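2-hydroxyisobutanoyl-CoA mutase large subunit (Aquincola tertiaricarbonis, PDB 4R3U) catalyses, together with the small cobalamin-binding subunit, the interconversion of 2-hydroxyisobutyryl-CoA and (S)-3-hydroxybutyryl-CoA. Local coordinates at residues A[53-58]-A[423-428]; A[317-322]-A[431-436]. All coordinates share one frame; numbering follows the deposited sequence.

Interaction 1: residues A[53-58]-A[423-428]; sequences GDFPVQ and EALTTE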
ATOM      1  N   GLY A  53      17.214   9.653  -1.683  1.00 24.46           N
ATOM      2  CA  GLY A  53      17.728  11.014  -1.577  1.00 24.96           C
ATOM      3  C   GLY A  53      19.192  11.129  -1.199  1.00 27.30           C
ATOM      4  O   GLY A  53      19.642  12.219  -0.852  1.00 26.50           O
ATOM      5  N   ASP A  54      19.939   9.996  -1.291  1.00 24.73           N
ATOM      6  CA  ASP A  54      21.388   9.866  -1.064  1.00 26.44           C
ATOM      7  C   ASP A  54      21.925  10.109   0.352  1.00 32.37           C
ATOM      8  O   ASP A  54      23.098  10.442   0.527  1.00 34.55           O
ATOM      9  CB  ASP A  54      22.190  10.636  -2.120  1.00 28.51           C
ATOM     10  CG  ASP A  54      22.629   9.840  -3.318  1.00 39.35           C
ATOM     11  OD1 ASP A  54      22.036   8.762  -3.572  1.00 41.61           O
ATOM     12  OD2 ASP A  54      23.537  10.310  -4.031  1.00 49.30           O
ATOM     13  N   PHE A  55      21.081   9.935   1.358  1.00 28.23           N
ATOM     14  CA  PHE A  55      21.529  10.057   2.740  1.00 28.46           C
ATOM     15  C   PHE A  55      21.997   8.677   3.163  1.00 33.86           C
ATOM     16  O   PHE A  55      21.251   7.713   2.965  1.00 33.45           O
ATOM     17  CB  PHE A  55      20.375  10.511   3.647  1.00 28.97           C
ATOM     18  CG  PHE A  55      20.206  11.996   3.793  1.00 29.76           C
ATOM     19  CD1 PHE A  55      20.049  12.805   2.681  1.00 30.30           C
ATOM     20  CD2 PHE A  55      20.148  12.584   5.056  1.00 33.11           C
ATOM     21  CE1 PHE A  55      19.886  14.181   2.816  1.00 31.41           C
ATOM     22  CE2 PHE A  55      19.956  13.960   5.197  1.00 35.72           C
ATOM     23  CZ  PHE A  55      19.824  14.750   4.074  1.00 33.12           C
ATOM     24  N   PRO A  56      23.232   8.532   3.685  1.00 31.62           N
ATOM     25  CA  PRO A  56      23.678   7.196   4.124  1.00 30.96           C
ATOM     26  C   PRO A  56      22.892   6.718   5.354  1.00 35.57           C
ATOM     27  O   PRO A  56      22.606   7.501   6.277  1.00 35.18           O
ATOM     28  CB  PRO A  56      25.168   7.386   4.417  1.00 33.38           C
ATOM     29  CG  PRO A  56      25.337   8.832   4.701  1.00 37.69           C
ATOM     30  CD  PRO A  56      24.256   9.569   3.955  1.00 33.39           C
ATOM     31  N   VAL A  57      22.517   5.423   5.343  1.00 31.46           N
ATOM     32  CA  VAL A  57      21.769   4.801   6.433  1.00 29.77           C
ATOM     33  C   VAL A  57      22.569   3.731   7.174  1.00 33.15           C
ATOM     34  O   VAL A  57      23.384   3.026   6.560  1.00 33.28           O
ATOM     35  CB  VAL A  57      20.356   4.319   6.033  1.00 32.08           C
ATOM     36  CG1 VAL A  57      19.505   5.481   5.564  1.00 30.70           C
ATOM     37  CG2 VAL A  57      20.402   3.211   4.977  1.00 31.78           C
ATOM     38  N   GLN A  58      22.363   3.644   8.507  1.00 28.04           N
ATOM     39  CA  GLN A  58      23.011   2.623   9.338  1.00 28.63           C
ATOM     40  C   GLN A  58      22.194   1.300   9.244  1.00 31.13           C
ATOM     41  O   GLN A  58      21.011   1.336   8.893  1.00 28.28           O
ATOM     42  CB  GLN A  58      23.079   3.072  10.813  1.00 30.81           C
ATOM     43  CG  GLN A  58      23.909   4.358  11.071  1.00 43.36           C
ATOM     44  CD  GLN A  58      23.721   4.933  12.464  1.00 47.38           C
ATOM     45  OE1 GLN A  58      23.206   4.293  13.377  1.00 48.42           O
ATOM     46  NE2 GLN A  58      24.119   6.161  12.666  1.00 36.78           N
ATOM     47  N   GLU A 423      13.797   9.560  13.843  1.00 24.51           N
ATOM     48  CA  GLU A 423      14.308  10.699  14.613  1.00 24.34           C
ATOM     49  C   GLU A 423      15.694  11.186  14.198  1.00 28.83           C
ATOM     50  O   GLU A 423      15.887  12.393  14.065  1.00 28.87           O
ATOM     51  CB  GLU A 423      14.165  10.516  16.132  1.00 25.85           C
ATOM     52  CG  GLU A 423      12.725  10.434  16.636  1.00 26.85           C
ATOM     53  CD  GLU A 423      11.740  11.561  16.369  1.00 35.82           C
ATOM     54  OE1 GLU A 423      12.113  12.590  15.761  1.00 33.39           O
ATOM     55  OE2 GLU A 423      10.569  11.400  16.776  1.00 31.98           O
ATOM     56  N   ALA A 424      16.626  10.254  13.919  1.00 25.79           N
ATOM     57  CA  ALA A 424      17.986  10.539  13.456  1.00 25.82           C
ATOM     58  C   ALA A 424      17.957  11.138  12.057  1.00 30.65           C
ATOM     59  O   ALA A 424      18.656  12.123  11.798  1.00 31.06           O
ATOM     60  CB  ALA A 424      18.817   9.264  13.465  1.00 27.17           C
ATOM     61  N   LEU A 425      17.119  10.564  11.160  1.00 28.19           N
ATOM     62  CA  LEU A 425      16.951  11.063   9.798  1.00 28.56           C
ATOM     63  C   LEU A 425      16.276  12.441   9.778  1.00 29.88           C
ATOM     64  O   LEU A 425      16.717  13.302   9.010  1.00 29.37           O
ATOM     65  CB  LEU A 425      16.192  10.036   8.937  1.00 28.65           C
ATOM     66  CG  LEU A 425      16.408  10.097   7.412  1.00 34.39           C
ATOM     67  CD1 LEU A 425      17.917  10.191   7.031  1.00 35.41           C
ATOM     68  CD2 LEU A 425      15.744   8.918   6.733  1.00 35.38           C
ATOM     69  N   THR A 426      15.241  12.662  10.651  1.00 24.51           N
ATOM     70  CA  THR A 426      14.572  13.966  10.805  1.00 24.89           C
ATOM     71  C   THR A 426      15.643  15.019  11.176  1.00 31.14           C
ATOM     72  O   THR A 426      15.694  16.101  10.576  1.00 29.58           O
ATOM     73  CB  THR A 426      13.476  13.898  11.896  1.00 30.28           C
ATOM     74  OG1 THR A 426      12.494  12.922  11.531  1.00 27.28           O
ATOM     75  CG2 THR A 426      12.824  15.259  12.180  1.00 25.07           C
ATOM     76  N   THR A 427      16.526  14.661  12.132  1.00 29.57           N
ATOM     77  CA  THR A 427      17.601  15.550  12.591  1.00 30.86           C
ATOM     78  C   THR A 427      18.677  15.830  11.517  1.00 33.77           C
ATOM     79  O   THR A 427      19.182  16.956  11.439  1.00 33.74           O
ATOM     80  CB  THR A 427      18.093  15.112  13.979  1.00 31.44           C
ATOM     81  OG1 THR A 427      16.982  15.166  14.897  1.00 26.20           O
ATOM     82  CG2 THR A 427      19.242  15.961  14.480  1.00 25.89           C
ATOM     83  N   GLU A 428      19.011  14.805  10.710  1.00 30.10           N
ATOM     84  CA  GLU A 428      19.975  14.872   9.608  1.00 30.54           C
ATOM     85  C   GLU A 428      19.434  15.815   8.537  1.00 36.27           C
ATOM     86  O   GLU A 428      20.148  16.731   8.120  1.00 38.19           O
ATOM     87  CB  GLU A 428      20.278  13.473   9.036  1.00 31.44           C
ATOM     88  CG  GLU A 428      21.611  12.913   9.495  1.00 52.15           C
ATOM     89  CD  GLU A 428      22.831  13.681   8.995  1.00 82.81           C
ATOM     90  OE1 GLU A 428      23.404  14.462   9.791  1.00 78.13           O
ATOM     91  OE2 GLU A 428      23.205  13.511   7.810  1.00 69.09           O
TER
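Phe55 brings ring atoms CD2 and CE2 up to helix 420-442, where it meets Leu425 and Glu428, residues that lie close to one turn apart. Its CD2 is 3.8 Å from Leu425 CD1, and the adjoining CE2 is 3.9 Å from Glu428 CB. The two helix residues are met differently. The methyl of Leu425 approaches the ring obliquely, whereas the carbonyl carbon of Glu428 lies at the ring edge, close to its plane. Leu425 gets there through its first torsion: CG stands anti to the backbone N (chi1 -156°), and the branch ending in CD1 reaches Phe55 although the CB bond does not point at the loop.

No hydrogen bond crosses this contact, and the segments bury 171 Å² between them, chiefly through Phe55, Leu425 and Glu428. The Glu428 chain bends at chi2, and its carboxylate plane is turned 61° from the ring, so acid and ring are not stacked flat. Phe55 CA and Leu425 CA, the nearest pair, are 8.5 Å apart, a gap the Phe55 ring and the Leu425 side chain span.

On the loop side, Phe55 N is hydrogen-bonded to Thr51 OG1, and Asp54 forms a salt bridge with Arg469. The Phe55 ring also stacks with Tyr429 of the same helix. The contact thus joins the loop leading into strand 56-57, which pairs antiparallel with strand 49-50, to the N-terminal half of helix 420-442, while Leu425 also touches Ala311 of helix 306-327 and Val57 packs on Val412 of the second large subunit.

Interaction 2: residues A[317-322]-A[431-436]; sequences RRCYAK and KKIFEI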
ATOM      1  N   ARG A 317       8.670  20.809   9.071  1.00 27.44           N
ATOM      2  CA  ARG A 317       7.862  21.443  10.114  1.00 26.17           C
ATOM      3  C   ARG A 317       8.721  22.067  11.187  1.00 31.77           C
ATOM      4  O   ARG A 317       8.392  23.166  11.644  1.00 34.13           O
ATOM      5  CB  ARG A 317       6.878  20.452  10.736  1.00 23.73           C
ATOM      6  CG  ARG A 317       5.529  20.411  10.029  1.00 20.87           C
ATOM      7  CD  ARG A 317       4.420  19.859  10.909  1.00 18.23           C
ATOM      8  NE  ARG A 317       4.697  18.476  11.299  1.00 30.88           N
ATOM      9  CZ  ARG A 317       4.279  17.403  10.635  1.00 38.21           C
ATOM     10  NH1 ARG A 317       3.482  17.534   9.584  1.00 28.80           N
ATOM     11  NH2 ARG A 317       4.625  16.192  11.038  1.00 24.26           N
ATOM     12  N   ARG A 318       9.821  21.373  11.595  1.00 27.31           N
ATOM     13  CA  ARG A 318      10.753  21.839  12.634  1.00 27.94           C
ATOM     14  C   ARG A 318      11.557  23.048  12.161  1.00 32.29           C
ATOM     15  O   ARG A 318      11.670  24.028  12.896  1.00 32.83           O
ATOM     16  CB  ARG A 318      11.682  20.700  13.108  1.00 28.10           C
ATOM     17  CG  ARG A 318      12.583  21.077  14.295  1.00 36.48           C
ATOM     18  CD  ARG A 318      12.895  19.880  15.148  1.00 32.67           C
ATOM     19  NE  ARG A 318      14.058  19.152  14.661  1.00 25.12           N
ATOM     20  CZ  ARG A 318      14.317  17.873  14.915  1.00 39.82           C
ATOM     21  NH1 ARG A 318      15.434  17.320  14.471  1.00 38.84           N
ATOM     22  NH2 ARG A 318      13.467  17.139  15.622  1.00 22.53           N
ATOM     23  N   CYS A 319      12.109  22.970  10.930  1.00 29.40           N
ATOM     24  CA  CYS A 319      12.895  24.020  10.270  1.00 28.78           C
ATOM     25  C   CYS A 319      12.059  25.284  10.098  1.00 31.73           C
ATOM     26  O   CYS A 319      12.505  26.378  10.457  1.00 31.29           O
ATOM     27  CB  CYS A 319      13.440  23.519   8.934  1.00 27.43           C
ATOM     28  SG  CYS A 319      14.710  22.239   9.082  1.00 31.09           S
ATOM     29  N   TYR A 320      10.821  25.108   9.613  1.00 28.07           N
ATOM     30  CA  TYR A 320       9.862  26.179   9.421  1.00 29.34           C
ATOM     31  C   TYR A 320       9.556  26.894  10.728  1.00 36.68           C
ATOM     32  O   TYR A 320       9.589  28.124  10.747  1.00 38.91           O
ATOM     33  CB  TYR A 320       8.565  25.641   8.797  1.00 29.37           C
ATOM     34  CG  TYR A 320       7.487  26.698   8.665  1.00 28.66           C
ATOM     35  CD1 TYR A 320       7.575  27.696   7.696  1.00 29.76           C
ATOM     36  CD2 TYR A 320       6.382  26.705   9.514  1.00 27.79           C
ATOM     37  CE1 TYR A 320       6.580  28.665   7.560  1.00 27.81           C
ATOM     38  CE2 TYR A 320       5.384  27.665   9.389  1.00 28.22           C
ATOM     39  CZ  TYR A 320       5.490  28.646   8.412  1.00 32.93           C
ATOM     40  OH  TYR A 320       4.515  29.595   8.288  1.00 31.10           O
ATOM     41  N   ALA A 321       9.258  26.130  11.818  1.00 33.56           N
ATOM     42  CA  ALA A 321       8.980  26.708  13.139  1.00 34.41           C
ATOM     43  C   ALA A 321      10.146  27.582  13.607  1.00 38.67           C
ATOM     44  O   ALA A 321       9.925  28.750  13.972  1.00 37.30           O
ATOM     45  CB  ALA A 321       8.718  25.617  14.150  1.00 34.64           C
ATOM     46  N   LYS A 322      11.392  27.025  13.529  1.00 33.51           N
ATOM     47  CA  LYS A 322      12.620  27.689  13.952  1.00 33.47           C
ATOM     48  C   LYS A 322      12.891  28.977  13.186  1.00 36.54           C
ATOM     49  O   LYS A 322      13.272  29.965  13.802  1.00 35.47           O
ATOM     50  CB  LYS A 322      13.813  26.719  13.917  1.00 34.34           C
ATOM     51  CG  LYS A 322      13.745  25.680  15.024  1.00 36.95           C
ATOM     52  CD  LYS A 322      14.814  24.599  14.935  1.00 39.17           C
ATOM     53  CE  LYS A 322      14.801  23.774  16.206  1.00 32.68           C
ATOM     54  NZ  LYS A 322      15.955  22.840  16.287  1.00 40.86           N
ATOM     55  N   LYS A 431      19.604  19.714   9.839  1.00 36.73           N
ATOM     56  CA  LYS A 431      20.962  20.226   9.735  1.00 37.57           C
ATOM     57  C   LYS A 431      21.371  20.464   8.274  1.00 40.01           C
ATOM     58  O   LYS A 431      21.882  21.542   7.958  1.00 40.97           O
ATOM     59  CB  LYS A 431      21.949  19.307  10.474  1.00 41.38           C
ATOM     60  CG  LYS A 431      21.723  19.300  11.988  1.00 63.87           C
ATOM     61  CD  LYS A 431      22.491  18.192  12.702  1.00 80.68           C
ATOM     62  CE  LYS A 431      22.304  18.219  14.207  1.00 89.59           C
ATOM     63  NZ  LYS A 431      22.874  17.011  14.873  1.00 88.35           N
ATOM     64  N   LYS A 432      21.104  19.488   7.383  1.00 33.84           N
ATOM     65  CA  LYS A 432      21.432  19.582   5.952  1.00 31.73           C
ATOM     66  C   LYS A 432      20.635  20.671   5.271  1.00 32.01           C
ATOM     67  O   LYS A 432      21.190  21.373   4.421  1.00 30.50           O
ATOM     68  CB  LYS A 432      21.300  18.231   5.233  1.00 32.64           C
ATOM     69  CG  LYS A 432      22.349  17.179   5.613  1.00 39.97           C
ATOM     70  CD  LYS A 432      23.717  17.394   4.975  1.00 46.39           C
ATOM     71  CE  LYS A 432      24.785  16.659   5.757  1.00 60.90           C
ATOM     72  NZ  LYS A 432      26.155  17.155   5.442  1.00 70.77           N
ATOM     73  N   ILE A 433      19.360  20.869   5.694  1.00 28.17           N
ATOM     74  CA  ILE A 433      18.483  21.948   5.198  1.00 27.58           C
ATOM     75  C   ILE A 433      19.060  23.309   5.611  1.00 31.88           C
ATOM     76  O   ILE A 433      19.207  24.181   4.756  1.00 32.00           O
ATOM     77  CB  ILE A 433      17.010  21.788   5.680  1.00 29.94           C
ATOM     78  CG1 ILE A 433      16.245  20.705   4.870  1.00 27.21           C
ATOM     79  CG2 ILE A 433      16.240  23.135   5.695  1.00 32.08           C
ATOM     80  CD1 ILE A 433      15.083  19.990   5.701  1.00 19.93           C
ATOM     81  N   PHE A 434      19.396  23.485   6.910  1.00 28.60           N
ATOM     82  CA  PHE A 434      19.934  24.758   7.398  1.00 29.83           C
ATOM     83  C   PHE A 434      21.238  25.163   6.721  1.00 37.46           C
ATOM     84  O   PHE A 434      21.419  26.336   6.384  1.00 39.75           O
ATOM     85  CB  PHE A 434      20.020  24.808   8.931  1.00 31.13           C
ATOM     86  CG  PHE A 434      18.688  25.076   9.573  1.00 31.35           C
ATOM     87  CD1 PHE A 434      17.931  26.181   9.205  1.00 34.33           C
ATOM     88  CD2 PHE A 434      18.189  24.230  10.556  1.00 32.41           C
ATOM     89  CE1 PHE A 434      16.682  26.408   9.779  1.00 35.20           C
ATOM     90  CE2 PHE A 434      16.933  24.456  11.124  1.00 33.93           C
ATOM     91  CZ  PHE A 434      16.194  25.542  10.741  1.00 31.70           C
ATOM     92  N   GLU A 435      22.103  24.167   6.482  1.00 32.56           N
ATOM     93  CA  GLU A 435      23.384  24.215   5.801  1.00 33.06           C
ATOM     94  C   GLU A 435      23.169  24.744   4.358  1.00 37.61           C
ATOM     95  O   GLU A 435      23.926  25.600   3.924  1.00 40.83           O
ATOM     96  CB  GLU A 435      23.901  22.773   5.784  1.00 34.77           C
ATOM     97  CG  GLU A 435      25.391  22.556   5.816  1.00 50.12           C
ATOM     98  CD  GLU A 435      25.689  21.108   6.136  1.00 65.17           C
ATOM     99  OE1 GLU A 435      25.754  20.291   5.190  1.00 53.91           O
ATOM    100  OE2 GLU A 435      25.796  20.776   7.341  1.00 54.95           O
ATOM    101  N   ILE A 436      22.113  24.280   3.644  1.00 31.61           N
ATOM    102  CA  ILE A 436      21.773  24.752   2.296  1.00 31.05           C
ATOM    103  C   ILE A 436      21.260  26.191   2.325  1.00 36.33           C
ATOM    104  O   ILE A 436      21.730  27.030   1.552  1.00 37.05           O
ATOM    105  CB  ILE A 436      20.803  23.801   1.545  1.00 32.51           C
ATOM    106  CG1 ILE A 436      21.451  22.402   1.285  1.00 32.23           C
ATOM    107  CG2 ILE A 436      20.230  24.462   0.249  1.00 31.01           C
ATOM    108  CD1 ILE A 436      20.599  21.438   0.324  1.00 37.34           C
TER
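Cys319 and Phe434 form a sulfur-aromatic contact between two helices of the TIM-barrel family domain, helix 306-327 and helix 420-442. The thiol sulfur sits 4.2 Å from the centroid of the Phe434 ring and 31° off its normal, an oblique position. Its shortest approach to the ring is SG to CE2, 3.7 Å. Cys319 SG lies anti to its own carbonyl carbon (chi1 -69°), which sends the sulfur across to the other helix, where Ile433 meets it as well: CG2 of that isoleucine is 3.8 Å from Cys319 SG. The sulfur therefore touches two consecutive residues of the partner helix.

Phe434 reaches beyond the thiol. The far end of its ring comes up to the backbone of helix 306-327, with CZ 3.7 Å from Cys319 CA, again obliquely. Lys322, one turn later, contributes the aliphatic start of its side chain to the same end of the ring, while its NZ makes salt bridges with Glu430 and Asp73.

The segment axes approach to 10.5 Å and cross at -48°. No hydrogen bond links the two segments, and Leu272 of helix 264-283 adds apolar packing against Cys319. Within 431-436, Lys432 and Glu435 form a salt bridge in which the Lys432 NZ lies 3.2 Å from Glu435 OE1, on the syn lone pair of that oxygen.

In the fold
Helix 420-442 is common to both contacts: interaction 1 uses its 423-428 part and interaction 2 the 431-436 part, with centres 14 Å apart. They also touch directly. Thr427 OG1 lies 2.7 Å from Arg318 NH1, a probable hydrogen bond joining the two helices, and Phe55 CZ packs 3.8 Å from Lys432 CG. Glu430, between the two helix segments, adds a salt bridge from its OE2 to Arg318 NH1. Helix 420-442 thus meets the 53-58 segment at strand 56-57 and helix 306-327. Both contacts lie away from the substrate and cobalamin sites, their centres about 23 Å and about 18 Å from the centre of the chain.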